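Local coordinates for protein glucanase (Clostridium thermocellum, PDB 5GXX) that probably hydrolyses internal beta-1,4 linkages of cellulose as a family 9 endoglucanase of the cellulosome, its catalytic domain being joined to a module assigned to a cellulose-binding family, at residues A[441-451]-A[465-476]. The protein carries 1 engineered substitution. Sequence-based numbering, arbitrary orientation.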
loop_
_atom_site.group_PDB
_atom_site.type_symbol
_atom_site.label_atom_id
_atom_site.label_comp_id
_atom_site.label_asym_id
_atom_site.label_seq_id
_atom_site.Cartn_x
_atom_site.Cartn_y
_atom_site.Cartn_z
ATOM N N GLU A 441 5.176 38.704 8.905
ATOM C CA GLU A 441 5.390 37.451 9.619
ATOM C C GLU A 441 6.793 36.904 9.391
ATOM O O GLU A 441 7.395 37.135 8.342
ATOM C CB GLU A 441 4.365 36.406 9.157
ATOM C CG GLU A 441 2.972 36.727 9.680
ATOM C CD GLU A 441 1.885 35.744 9.249
ATOM O OE1 GLU A 441 2.116 34.836 8.418
ATOM O OE2 GLU A 441 0.761 35.883 9.764
ATOM N N GLN A 442 7.288 36.186 10.394
ATOM C CA GLN A 442 8.442 35.308 10.235
ATOM C C GLN A 442 8.027 34.133 9.359
ATOM O O GLN A 442 7.075 33.425 9.678
ATOM C CB GLN A 442 8.891 34.796 11.609
ATOM C CG GLN A 442 10.103 33.862 11.587
ATOM C CD GLN A 442 11.317 34.473 10.913
ATOM O OE1 GLN A 442 11.802 33.957 9.903
ATOM N NE2 GLN A 442 11.809 35.584 11.459
ATOM N N ARG A 443 8.722 33.929 8.248
ATOM C CA ARG A 443 8.406 32.813 7.368
ATOM C C ARG A 443 9.333 31.632 7.634
ATOM O O ARG A 443 10.382 31.775 8.272
ATOM C CB ARG A 443 8.462 33.241 5.901
ATOM C CG ARG A 443 7.516 34.402 5.608
ATOM C CD ARG A 443 7.550 34.821 4.160
ATOM N NE ARG A 443 6.604 35.916 3.942
ATOM C CZ ARG A 443 6.231 36.371 2.749
ATOM N NH1 ARG A 443 6.725 35.842 1.639
ATOM N NH2 ARG A 443 5.340 37.346 2.668
ATOM N N ASP A 444 8.887 30.449 7.227
ATOM C CA ASP A 444 9.792 29.309 7.193
ATOM C C ASP A 444 9.907 28.843 5.745
ATOM O O ASP A 444 9.392 29.513 4.845
ATOM C CB ASP A 444 9.470 28.233 8.249
ATOM C CG ASP A 444 7.989 27.895 8.358
ATOM O OD1 ASP A 444 7.253 27.992 7.354
ATOM O OD2 ASP A 444 7.568 27.483 9.461
ATOM N N ASP A 445 10.641 27.760 5.501
ATOM C CA ASP A 445 10.926 27.342 4.127
ATOM C C ASP A 445 9.715 26.739 3.420
ATOM O O ASP A 445 8.926 26.006 4.026
ATOM C CB ASP A 445 12.135 26.401 4.102
ATOM C CG ASP A 445 13.435 27.100 4.481
ATOM O OD1 ASP A 445 13.644 28.289 4.143
ATOM O OD2 ASP A 445 14.275 26.427 5.117
ATOM N N GLU A 446 9.528 27.129 2.165
ATOM C CA GLU A 446 8.358 26.708 1.389
ATOM C C GLU A 446 8.631 25.617 0.351
ATOM O O GLU A 446 8.049 24.532 0.411
ATOM C CB GLU A 446 7.675 27.910 0.740
ATOM C CG GLU A 446 7.105 28.904 1.747
ATOM C CD GLU A 446 6.475 30.099 1.071
ATOM O OE1 GLU A 446 7.194 30.940 0.496
ATOM O OE2 GLU A 446 5.230 30.214 1.131
ATOM N N PHE A 447 9.508 25.917 -0.598
ATOM C CA PHE A 447 9.931 24.953 -1.608
ATOM C C PHE A 447 11.381 24.583 -1.355
ATOM O O PHE A 447 12.252 25.457 -1.289
ATOM C CB PHE A 447 9.797 25.569 -3.003
ATOM C CG PHE A 447 8.369 25.847 -3.408
ATOM C CD1 PHE A 447 7.744 27.039 -3.040
ATOM C CD2 PHE A 447 7.636 24.889 -4.097
ATOM C CE1 PHE A 447 6.438 27.287 -3.413
ATOM C CE2 PHE A 447 6.321 25.106 -4.463
ATOM C CZ PHE A 447 5.707 26.312 -4.107
ATOM N N PHE A 448 11.641 23.281 -1.257
ATOM C CA PHE A 448 12.982 22.821 -0.920
ATOM C C PHE A 448 13.086 21.320 -1.150
ATOM O O PHE A 448 12.072 20.624 -1.156
ATOM C CB PHE A 448 13.307 23.158 0.542
ATOM C CG PHE A 448 12.323 22.606 1.525
ATOM C CD1 PHE A 448 12.523 21.353 2.094
ATOM C CD2 PHE A 448 11.224 23.360 1.917
ATOM C CE1 PHE A 448 11.619 20.837 3.009
ATOM C CE2 PHE A 448 10.321 22.853 2.830
ATOM C CZ PHE A 448 10.523 21.591 3.384
ATOM N N VAL A 449 14.310 20.836 -1.314
ATOM C CA VAL A 449 14.562 19.395 -1.329
ATOM C C VAL A 449 14.980 18.856 0.040
ATOM O O VAL A 449 15.801 19.469 0.734
ATOM C CB VAL A 449 15.666 19.065 -2.338
ATOM C CG1 VAL A 449 16.050 17.593 -2.248
ATOM C CG2 VAL A 449 15.214 19.443 -3.731
ATOM N N GLU A 450 14.425 17.701 0.396
ATOM C CA GLU A 450 14.957 16.871 1.458
ATOM C C GLU A 450 15.661 15.712 0.756
ATOM O O GLU A 450 15.087 15.111 -0.148
ATOM C CB GLU A 450 13.843 16.307 2.334
ATOM C CG GLU A 450 12.974 17.365 3.014
ATOM C CD GLU A 450 11.769 16.760 3.710
ATOM O OE1 GLU A 450 10.884 16.202 3.020
ATOM O OE2 GLU A 450 11.711 16.854 4.956
ATOM N N ALA A 451 16.887 15.403 1.171
ATOM C CA ALA A 451 17.655 14.338 0.519
ATOM C C ALA A 451 18.385 13.454 1.515
ATOM O O ALA A 451 18.598 13.842 2.657
ATOM C CB ALA A 451 18.637 14.931 -0.481
ATOM N N ALA A 465 15.507 11.736 -3.044
ATOM C CA ALA A 465 15.213 13.171 -2.979
ATOM C C ALA A 465 13.711 13.456 -3.014
ATOM O O ALA A 465 12.985 12.926 -3.849
ATOM C CB ALA A 465 15.921 13.885 -4.116
ATOM N N LEU A 466 13.271 14.315 -2.097
ATOM C CA LEU A 466 11.870 14.705 -2.004
ATOM C C LEU A 466 11.775 16.197 -2.280
ATOM O O LEU A 466 12.261 17.001 -1.488
ATOM C CB LEU A 466 11.342 14.424 -0.595
ATOM C CG LEU A 466 10.668 13.060 -0.419
ATOM C CD1 LEU A 466 11.648 11.895 -0.583
ATOM C CD2 LEU A 466 10.010 13.043 0.969
ATOM N N LEU A 467 11.176 16.554 -3.412
ATOM C CA LEU A 467 10.948 17.974 -3.721
ATOM C C LEU A 467 9.633 18.391 -3.063
ATOM O O LEU A 467 8.562 17.866 -3.388
ATOM C CB LEU A 467 10.908 18.215 -5.229
ATOM C CG LEU A 467 10.622 19.676 -5.622
ATOM C CD1 LEU A 467 11.656 20.654 -5.070
ATOM C CD2 LEU A 467 10.499 19.821 -7.135
ATOM N N ASN A 468 9.742 19.324 -2.124
ATOM C CA ASN A 468 8.650 19.742 -1.242
ATOM C C ASN A 468 7.949 21.026 -1.702
ATOM O O ASN A 468 8.600 21.996 -2.073
ATOM C CB ASN A 468 9.181 20.005 0.175
ATOM C CG ASN A 468 9.400 18.741 0.982
ATOM O OD1 ASN A 468 8.694 18.489 1.958
ATOM N ND2 ASN A 468 10.418 17.963 0.621
ATOM N N ASN A 469 6.623 21.025 -1.616
ATOM C CA ASN A 469 5.827 22.258 -1.600
ATOM C C ASN A 469 5.058 22.364 -0.292
ATOM O O ASN A 469 3.971 21.792 -0.145
ATOM C CB ASN A 469 4.847 22.294 -2.779
ATOM C CG ASN A 469 3.993 23.564 -2.810
ATOM O OD1 ASN A 469 4.040 24.381 -1.889
ATOM N ND2 ASN A 469 3.180 23.710 -3.850
ATOM N N ARG A 470 5.642 23.114 0.637
ATOM C CA ARG A 470 5.001 23.450 1.908
ATOM C C ARG A 470 4.734 24.951 1.943
ATOM O O ARG A 470 4.869 25.615 2.981
ATOM C CB ARG A 470 5.830 22.992 3.102
ATOM C CG ARG A 470 6.305 21.539 3.022
ATOM C CD ARG A 470 6.955 21.138 4.332
ATOM N NE ARG A 470 7.672 19.876 4.160
ATOM C CZ ARG A 470 8.380 19.257 5.101
ATOM N NH1 ARG A 470 8.445 19.734 6.339
ATOM N NH2 ARG A 470 9.000 18.120 4.797
ATOM N N SER A 471 4.359 25.492 0.791
ATOM C CA SER A 471 4.079 26.935 0.698
ATOM C C SER A 471 2.954 27.403 1.615
ATOM O O SER A 471 2.059 26.634 1.948
ATOM C CB SER A 471 3.799 27.352 -0.749
ATOM O OG SER A 471 2.670 26.672 -1.286
ATOM N N SER A 472 3.017 28.667 2.014
ATOM C CA SER A 472 2.053 29.219 2.970
ATOM C C SER A 472 1.951 30.747 2.921
ATOM O O SER A 472 1.028 31.290 3.532
ATOM C CB SER A 472 2.355 28.744 4.396
ATOM O OG SER A 472 1.159 28.581 5.140
ATOM N N TRP A 473 2.850 31.437 2.207
ATOM C CA TRP A 473 2.820 32.910 2.166
ATOM C C TRP A 473 2.675 33.467 0.750
ATOM O O TRP A 473 3.591 34.122 0.247
ATOM C CB TRP A 473 4.082 33.503 2.812
ATOM C CG TRP A 473 4.116 33.359 4.282
ATOM C CD1 TRP A 473 3.654 34.253 5.201
ATOM C CD2 TRP A 473 4.652 32.258 5.020
ATOM N NE1 TRP A 473 3.873 33.778 6.471
ATOM C CE2 TRP A 473 4.482 32.552 6.391
ATOM C CE3 TRP A 473 5.259 31.049 4.650
ATOM C CZ2 TRP A 473 4.889 31.678 7.395
ATOM C CZ3 TRP A 473 5.676 30.183 5.650
ATOM C CH2 TRP A 473 5.488 30.506 7.012
ATOM N N PRO A 474 1.541 33.203 0.079
ATOM C CA PRO A 474 0.443 32.323 0.464
ATOM C C PRO A 474 0.694 30.914 -0.067
ATOM O O PRO A 474 1.542 30.715 -0.950
ATOM C CB PRO A 474 -0.745 32.924 -0.287
ATOM C CG PRO A 474 -0.127 33.462 -1.578
ATOM C CD PRO A 474 1.281 33.869 -1.210
ATOM N N ALA A 475 -0.068 29.941 0.422
ATOM C CA ALA A 475 -0.040 28.625 -0.219
ATOM C C ALA A 475 -0.225 28.797 -1.725
ATOM O O ALA A 475 -1.019 29.630 -2.156
ATOM C CB ALA A 475 -1.145 27.730 0.358
ATOM N N ARG A 476 0.528 28.059 -2.547
ATOM C CA ARG A 476 0.487 28.307 -3.984
ATOM C C ARG A 476 1.059 27.120 -4.732
ATOM O O ARG A 476 1.634 26.220 -4.127
ATOM C CB ARG A 476 1.250 29.593 -4.353
ATOM C CG ARG A 476 2.725 29.572 -4.011
ATOM C CD ARG A 476 3.373 30.968 -4.132
ATOM N NE ARG A 476 4.798 30.947 -3.808
ATOM C CZ ARG A 476 5.297 30.910 -2.575
ATOM N NH1 ARG A 476 4.502 30.907 -1.506
ATOM N NH2 ARG A 476 6.609 30.895 -2.404
HETATM O O HOH W 1 6.498 33.571 -0.151
#
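Trp-473 lies flat beneath the extended side chain of Arg-443, whose CG sits 3.6 Å from the centroid of the Trp-473 five-membered ring, a CH-pi contact almost on the ring normal. CG covers the ring, while the guanidinium, 16° from its plane, slides off over Trp-473 CB to a salt bridge with Glu-33. The indole's one polar atom, Trp-473 NE1, donates to the anti lone pair of Glu-441 OE1 at 2.8 Å; this carboxylate stands nearly perpendicular to the ring and also binds His-382.

Glu-446 organises the loop. With CG anti to its carbonyl carbon (chi1 -64°) and the chain extended beyond, its carboxylate reaches the turn at 471-476. There Glu-446 OE2 accepts from Ser-472 N at 2.8 Å and from Trp-473 N, and NH1 of Arg-476 adds a third bond. Arg-476 NH2 donates to Glu-446 OE1 at 3.0 Å, completing an end-on grip from above the carboxylate plane. Three donors on one oxygen should favour the ionised form of the acid.

In the strands, antiparallel pairing sets Phe-448 beside Asn-468. The amide stacks within 11° of the phenyl ring, and Asn-468 CB is centred over its face. Asn-468 uses both ends of its amide: ND2 donates to Glu-450 OE1 at 3.0 Å, while OD1 receives NE and NH2 of Arg-470, whose NH2 completes a salt bridge to Glu-450 OE2 at 3.0 Å. On the other face of the sheet, Val-449 CG2 packs on Leu-467 CD1 at 4.0 Å and both side chains touch Tyr-483, an apolar choice suited to the interior. The paired strands belong to the 447-456/460-469 beta hairpin of the module assigned to the cellulose-binding family, and the flanking loops tie it to the family 9 catalytic domain through Glu-33, Arg-381 and His-382.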